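Local atomic coordinates of AxyAgu115A (Amphibacillus xylanus NBRC 15112, PDB entry 6NPS), a protein that probably cleaves glucuronic acid side groups from arabinoglucuronoxylan, acting as an alpha-glucuronidase of glycoside hydrolase family 115. Residues Y860-Y865 / T919-E924; E849-T854 / L927-I932. The protein carries 3 engineered substitutions. All blocks are in the same frame, centred on the assembly; numbering follows the deposited sequence.

How the interactions relate
Interactions 1 and 2 are antiparallel strand pairs in the C-terminal domain, with centres about 11 Å apart. They hold different strands, yet the chain runs directly from 847-854 to 858-866 and from 915-923 to 926-934, so each pair takes one strand from each of these two successions. L862 touches L930, F864 touches I932 and C923 touches F852, which brings the two pairs together through their apolar faces. Interaction 2 is the more buried and the more extensive; interaction 1 is partly buried, with K920 exposed. Both carry charge on the face away from this shared interior: a single acid-lysine bridge in interaction 1, a three-residue salt-bridge network centred on E849 in interaction 2, to which H851 adds a hydrogen bond.

Interaction 1: Y860-Y865 / T919-E924; sequences YELEFY and TKITCE
Y860, E861 and L862 pair with I921, K920 and T919 as neighbouring antiparallel strands of a domain whose family points to a galactose-binding-like beta-sandwich. Four backbone hydrogen bonds join the hydrogen-bonded pairs Y860/I921 and L862/T919; L862 N lies 2.8 Å from T919 O. Between them lies the non-hydrogen-bonded pair E861/K920, whose side chains emerge on the face away from L862 and I921. There the lysine, bent near its end, crosses the glutamate and sets NZ 3.0 Å from E861 OE2 in a salt bridge, entering from well above the carboxylate plane (55°). A glutamine in place of E861 would probably cost the K920 ammonium this charged mate and weaken the hold on the end of its chain, which also has a long, weak ion pair with D949. The apolar contacts gather on the other face. L862, whose chi1 of 172° turns CG away from the backbone N, lies alongside T919, its CD2 3.8 Å from T919 CG2, and the same methyl reaches I921 CG2. Y860, whose hydroxyl is bonded to the backbone O of E856, meets C923 in a sulfur-aromatic contact: SG approaches the ring obliquely, 3.7 Å from Y860 CD1.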
loop_
_atom_site.group_PDB
_atom_site.type_symbol
_atom_site.label_atom_id
_atom_site.label_comp_id
_atom_site.label_asym_id
_atom_site.label_seq_id
_atom_site.Cartn_x
_atom_site.Cartn_y
_atom_site.Cartn_z
ATOM N N TYR A 860 -27.154 -19.146 7.964
ATOM C CA TYR A 860 -26.078 -18.475 8.670
ATOM C C TYR A 860 -24.766 -19.148 8.331
ATOM O O TYR A 860 -24.719 -20.349 8.020
ATOM C CB TYR A 860 -26.325 -18.484 10.202
ATOM C CG TYR A 860 -27.381 -17.458 10.576
ATOM C CD1 TYR A 860 -28.722 -17.701 10.317
ATOM C CD2 TYR A 860 -27.029 -16.220 11.136
ATOM C CE1 TYR A 860 -29.706 -16.750 10.631
ATOM C CE2 TYR A 860 -28.006 -15.265 11.454
ATOM C CZ TYR A 860 -29.339 -15.542 11.197
ATOM O OH TYR A 860 -30.321 -14.616 11.487
ATOM N N GLU A 861 -23.698 -18.363 8.396
ATOM C CA GLU A 861 -22.350 -18.908 8.368
ATOM C C GLU A 861 -21.914 -19.199 9.795
ATOM O O GLU A 861 -22.075 -18.362 10.685
ATOM C CB GLU A 861 -21.364 -17.952 7.697
ATOM C CG GLU A 861 -21.605 -17.782 6.207
ATOM C CD GLU A 861 -20.915 -18.840 5.345
ATOM O OE1 GLU A 861 -20.603 -19.940 5.855
ATOM O OE2 GLU A 861 -20.689 -18.570 4.143
ATOM N N LEU A 862 -21.381 -20.397 10.002
ATOM C CA LEU A 862 -20.839 -20.836 11.277
ATOM C C LEU A 862 -19.348 -21.040 11.061
ATOM O O LEU A 862 -18.940 -21.907 10.290
ATOM C CB LEU A 862 -21.536 -22.116 11.744
ATOM C CG LEU A 862 -20.992 -22.850 12.961
ATOM C CD1 LEU A 862 -21.328 -22.094 14.217
ATOM C CD2 LEU A 862 -21.601 -24.261 13.025
ATOM N N GLU A 863 -18.544 -20.217 11.714
ATOM C CA GLU A 863 -17.111 -20.210 11.527
ATOM C C GLU A 863 -16.434 -20.637 12.823
ATOM O O GLU A 863 -16.735 -20.102 13.894
ATOM C CB GLU A 863 -16.647 -18.821 11.106
ATOM C CG GLU A 863 -15.132 -18.680 10.978
ATOM C CD GLU A 863 -14.716 -17.316 10.439
ATOM O OE1 GLU A 863 -15.383 -16.303 10.767
ATOM O OE2 GLU A 863 -13.732 -17.263 9.665
ATOM N N PHE A 864 -15.547 -21.609 12.725
ATOM C CA PHE A 864 -14.758 -22.054 13.860
ATOM C C PHE A 864 -13.372 -21.445 13.764
ATOM O O PHE A 864 -12.768 -21.411 12.687
ATOM C CB PHE A 864 -14.616 -23.576 13.878
ATOM C CG PHE A 864 -15.864 -24.306 14.166
ATOM C CD1 PHE A 864 -16.961 -23.672 14.725
ATOM C CD2 PHE A 864 -15.938 -25.676 13.907
ATOM C CE1 PHE A 864 -18.125 -24.376 14.987
ATOM C CE2 PHE A 864 -17.097 -26.392 14.182
ATOM C CZ PHE A 864 -18.191 -25.740 14.713
ATOM N N TYR A 865 -12.847 -21.035 14.898
ATOM C CA TYR A 865 -11.434 -20.714 15.037
ATOM C C TYR A 865 -10.790 -21.882 15.786
ATOM O O TYR A 865 -11.168 -22.168 16.922
ATOM C CB TYR A 865 -11.246 -19.409 15.811
ATOM C CG TYR A 865 -11.595 -18.156 15.015
ATOM C CD1 TYR A 865 -12.898 -17.919 14.578
ATOM C CD2 TYR A 865 -10.616 -17.204 14.721
ATOM C CE1 TYR A 865 -13.228 -16.744 13.862
ATOM C CE2 TYR A 865 -10.922 -16.054 14.015
ATOM C CZ TYR A 865 -12.231 -15.823 13.595
ATOM O OH TYR A 865 -12.529 -14.686 12.879
ATOM N N THR A 919 -18.961 -23.255 7.630
ATOM C CA THR A 919 -20.027 -24.133 7.176
ATOM C C THR A 919 -21.335 -23.350 7.256
ATOM O O THR A 919 -21.475 -22.454 8.082
ATOM C CB THR A 919 -20.073 -25.426 8.034
ATOM O OG1 THR A 919 -21.026 -26.342 7.495
ATOM C CG2 THR A 919 -20.454 -25.114 9.463
ATOM N N LYS A 920 -22.281 -23.658 6.375
ATOM C CA LYS A 920 -23.580 -23.000 6.427
ATOM C C LYS A 920 -24.557 -23.825 7.264
ATOM O O LYS A 920 -24.560 -25.054 7.204
ATOM C CB LYS A 920 -24.141 -22.776 5.018
ATOM C CG LYS A 920 -23.340 -21.783 4.177
ATOM C CD LYS A 920 -24.104 -21.417 2.904
ATOM C CE LYS A 920 -23.173 -21.115 1.726
ATOM N NZ LYS A 920 -22.317 -19.910 1.951
ATOM N N ILE A 921 -25.380 -23.138 8.061
ATOM C CA ILE A 921 -26.398 -23.784 8.885
ATOM C C ILE A 921 -27.702 -23.015 8.710
ATOM O O ILE A 921 -27.715 -21.850 8.315
ATOM C CB ILE A 921 -25.985 -23.844 10.379
ATOM C CG1 ILE A 921 -25.796 -22.422 10.942
ATOM C CG2 ILE A 921 -24.674 -24.681 10.557
ATOM C CD1 ILE A 921 -25.653 -22.315 12.481
ATOM N N THR A 922 -28.820 -23.680 8.974
ATOM C CA THR A 922 -30.111 -23.003 8.955
ATOM C C THR A 922 -30.585 -22.827 10.388
ATOM O O THR A 922 -30.619 -23.790 11.157
ATOM C CB THR A 922 -31.133 -23.771 8.112
ATOM O OG1 THR A 922 -30.539 -24.126 6.850
ATOM C CG2 THR A 922 -32.415 -22.922 7.866
ATOM N N CYS A 923 -30.904 -21.592 10.758
ATOM C CA CYS A 923 -31.408 -21.303 12.091
ATOM C C CYS A 923 -32.859 -20.863 12.036
ATOM O O CYS A 923 -33.320 -20.284 11.042
ATOM C CB CYS A 923 -30.588 -20.215 12.799
ATOM S SG CYS A 923 -28.817 -20.453 12.760
ATOM N N GLU A 924 -33.550 -21.119 13.141
ATOM C CA GLU A 924 -34.873 -20.592 13.411
ATOM C C GLU A 924 -34.780 -19.131 13.848
ATOM O O GLU A 924 -33.714 -18.623 14.205
ATOM C CB GLU A 924 -35.551 -21.417 14.497
ATOM C CG GLU A 924 -36.311 -22.610 13.962
ATOM C CD GLU A 924 -36.293 -23.800 14.911
ATOM O OE1 GLU A 924 -36.786 -23.657 16.056
ATOM O OE2 GLU A 924 -35.800 -24.880 14.507
#

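Interaction 2: E849-T854 / L927-I932; sequences EYHFVT and LNKLRI
E849 and R931 run alongside each other with their ends in the same direction, carboxylate and guanidinium only 9° from coplanar. The glutamate is extended (chi1 180°), which carries its OE1 to the guanidinium edge, where R931 NE donates a bent 2.8 Å bond to E849 OE1 on its anti side, a little out of the carboxylate plane. R931 NH2 adds a weaker bond to the same oxygen. K929, the residue paired with H851, slants across the glutamate, and its NZ makes a long salt bridge of 3.6 Å to E849 OE1. The second oxygen is held within the strand: H851 NE2 donates to E849 OE2 at 2.8 Å. With both oxygens gripped, the carboxylate is fixed in rotation, and the positive groups around it would be expected to favour its ionised form. H851 also runs beside K929, whose CG lies 3.4 Å from H851 CD2.

On the reverse face, F852 and N928 cross. One face of the ring is covered by N928 CB, 3.7 Å from the F852 ring centroid, in a CH-pi contact, while L930 CB packs at the ring's edge. The F852 CG sits between its backbone N and carbonyl carbon (chi1 67°), turning the ring over the asparagine. The amide oxygen of N928, a buried residue, accepts bonds from N885 ND2 and the backbone N of E924. Farther along, I932 CD1 approaches the Y850 ring obliquely, 3.9 Å from Y850 CE2, and the tyrosine hydroxyl is bonded to the backbone O of A798.

Backbone bonds in both directions tie Y850 to L930 and F852 to N928. Y850 and F852 pack on I944 and I946 of strand 940-948, while the opposite face bears the E849 network, consistent with the galactose-binding-like beta-sandwich that this domain's family suggests.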
loop_
_atom_site.group_PDB
_atom_site.type_symbol
_atom_site.label_atom_id
_atom_site.label_comp_id
_atom_site.label_asym_id
_atom_site.label_seq_id
_atom_site.Cartn_x
_atom_site.Cartn_y
_atom_site.Cartn_z
ATOM N N GLU A 849 -22.766 -27.673 24.173
ATOM C CA GLU A 849 -23.966 -27.082 23.596
ATOM C C GLU A 849 -23.986 -25.583 23.865
ATOM O O GLU A 849 -23.862 -25.155 25.013
ATOM C CB GLU A 849 -25.211 -27.766 24.172
ATOM C CG GLU A 849 -26.561 -27.252 23.675
ATOM C CD GLU A 849 -27.723 -28.054 24.290
ATOM O OE1 GLU A 849 -27.850 -29.258 23.977
ATOM O OE2 GLU A 849 -28.493 -27.489 25.098
ATOM N N TYR A 850 -24.169 -24.806 22.802
ATOM C CA TYR A 850 -24.248 -23.354 22.848
ATOM C C TYR A 850 -25.672 -22.923 22.550
ATOM O O TYR A 850 -26.351 -23.542 21.724
ATOM C CB TYR A 850 -23.284 -22.727 21.835
ATOM C CG TYR A 850 -21.865 -23.149 22.045
ATOM C CD1 TYR A 850 -21.006 -22.376 22.800
ATOM C CD2 TYR A 850 -21.375 -24.336 21.498
ATOM C CE1 TYR A 850 -19.712 -22.751 23.004
ATOM C CE2 TYR A 850 -20.077 -24.713 21.707
ATOM C CZ TYR A 850 -19.258 -23.927 22.468
ATOM O OH TYR A 850 -17.969 -24.299 22.699
ATOM N N HIS A 851 -26.143 -21.888 23.245
ATOM C CA HIS A 851 -27.485 -21.354 23.031
ATOM C C HIS A 851 -27.343 -19.968 22.428
ATOM O O HIS A 851 -26.522 -19.179 22.899
ATOM C CB HIS A 851 -28.291 -21.287 24.347
ATOM C CG HIS A 851 -28.681 -22.632 24.880
ATOM N ND1 HIS A 851 -29.254 -22.811 26.121
ATOM C CD2 HIS A 851 -28.562 -23.869 24.337
ATOM C CE1 HIS A 851 -29.486 -24.098 26.315
ATOM N NE2 HIS A 851 -29.074 -24.763 25.249
ATOM N N PHE A 852 -28.114 -19.672 21.383
ATOM C CA PHE A 852 -27.995 -18.355 20.769
ATOM C C PHE A 852 -29.313 -17.963 20.112
ATOM O O PHE A 852 -30.107 -18.828 19.711
ATOM C CB PHE A 852 -26.829 -18.293 19.749
ATOM C CG PHE A 852 -27.026 -19.145 18.523
ATOM C CD1 PHE A 852 -27.494 -18.585 17.341
ATOM C CD2 PHE A 852 -26.729 -20.505 18.545
ATOM C CE1 PHE A 852 -27.669 -19.377 16.195
ATOM C CE2 PHE A 852 -26.906 -21.297 17.419
ATOM C CZ PHE A 852 -27.379 -20.735 16.240
ATOM N N VAL A 853 -29.538 -16.649 20.009
ATOM C CA VAL A 853 -30.826 -16.066 19.594
ATOM C C VAL A 853 -30.597 -15.258 18.319
ATOM O O VAL A 853 -29.814 -14.301 18.313
ATOM C CB VAL A 853 -31.431 -15.162 20.682
ATOM C CG1 VAL A 853 -32.679 -14.386 20.149
ATOM C CG2 VAL A 853 -31.811 -15.991 21.940
ATOM N N THR A 854 -31.261 -15.642 17.246
ATOM C CA THR A 854 -31.132 -14.901 16.006
ATOM C C THR A 854 -32.263 -13.886 15.896
ATOM O O THR A 854 -33.318 -14.028 16.519
ATOM C CB THR A 854 -31.183 -15.840 14.808
ATOM O OG1 THR A 854 -32.478 -16.465 14.771
ATOM C CG2 THR A 854 -30.106 -16.894 14.923
ATOM N N LEU A 927 -34.640 -18.416 19.648
ATOM C CA LEU A 927 -33.689 -19.252 20.371
ATOM C C LEU A 927 -33.268 -20.473 19.552
ATOM O O LEU A 927 -34.115 -21.200 19.030
ATOM C CB LEU A 927 -34.304 -19.700 21.694
ATOM C CG LEU A 927 -33.488 -20.683 22.529
ATOM C CD1 LEU A 927 -32.189 -20.043 22.922
ATOM C CD2 LEU A 927 -34.289 -21.130 23.777
ATOM N N ASN A 928 -31.951 -20.701 19.459
ATOM C CA ASN A 928 -31.371 -21.835 18.747
ATOM C C ASN A 928 -30.390 -22.566 19.661
ATOM O O ASN A 928 -29.813 -21.979 20.583
ATOM C CB ASN A 928 -30.604 -21.399 17.458
ATOM C CG ASN A 928 -31.537 -20.918 16.346
ATOM O OD1 ASN A 928 -31.943 -21.687 15.465
ATOM N ND2 ASN A 928 -31.889 -19.641 16.394
ATOM N N LYS A 929 -30.184 -23.849 19.380
ATOM C CA LYS A 929 -29.181 -24.677 20.046
ATOM C C LYS A 929 -28.171 -25.163 19.015
ATOM O O LYS A 929 -28.556 -25.545 17.906
ATOM C CB LYS A 929 -29.808 -25.899 20.699
ATOM C CG LYS A 929 -30.375 -25.699 22.089
ATOM C CD LYS A 929 -31.520 -26.696 22.362
ATOM C CE LYS A 929 -31.059 -28.173 22.523
ATOM N NZ LYS A 929 -30.339 -28.823 21.364
ATOM N N LEU A 930 -26.888 -25.150 19.383
ATOM C CA LEU A 930 -25.812 -25.678 18.548
ATOM C C LEU A 930 -25.000 -26.666 19.375
ATOM O O LEU A 930 -24.452 -26.294 20.417
ATOM C CB LEU A 930 -24.905 -24.553 18.015
ATOM C CG LEU A 930 -23.538 -25.026 17.480
ATOM C CD1 LEU A 930 -23.681 -25.746 16.120
ATOM C CD2 LEU A 930 -22.484 -23.882 17.387
ATOM N N ARG A 931 -24.930 -27.918 18.929
ATOM C CA ARG A 931 -24.094 -28.928 19.575
ATOM C C ARG A 931 -22.869 -29.177 18.726
ATOM O O ARG A 931 -22.990 -29.390 17.515
ATOM C CB ARG A 931 -24.853 -30.239 19.778
ATOM C CG ARG A 931 -25.980 -30.129 20.753
ATOM C CD ARG A 931 -26.726 -31.445 20.964
ATOM N NE ARG A 931 -27.718 -31.244 22.010
ATOM C CZ ARG A 931 -28.469 -32.200 22.538
ATOM N NH1 ARG A 931 -28.352 -33.446 22.113
ATOM N NH2 ARG A 931 -29.337 -31.899 23.496
ATOM N N ILE A 932 -21.698 -29.180 19.358
ATOM C CA ILE A 932 -20.460 -29.579 18.702
ATOM C C ILE A 932 -19.985 -30.882 19.334
ATOM O O ILE A 932 -19.781 -30.962 20.559
ATOM C CB ILE A 932 -19.393 -28.488 18.807
ATOM C CG1 ILE A 932 -19.994 -27.170 18.294
ATOM C CG2 ILE A 932 -18.127 -28.903 18.075
ATOM C CD1 ILE A 932 -19.006 -26.076 18.249
#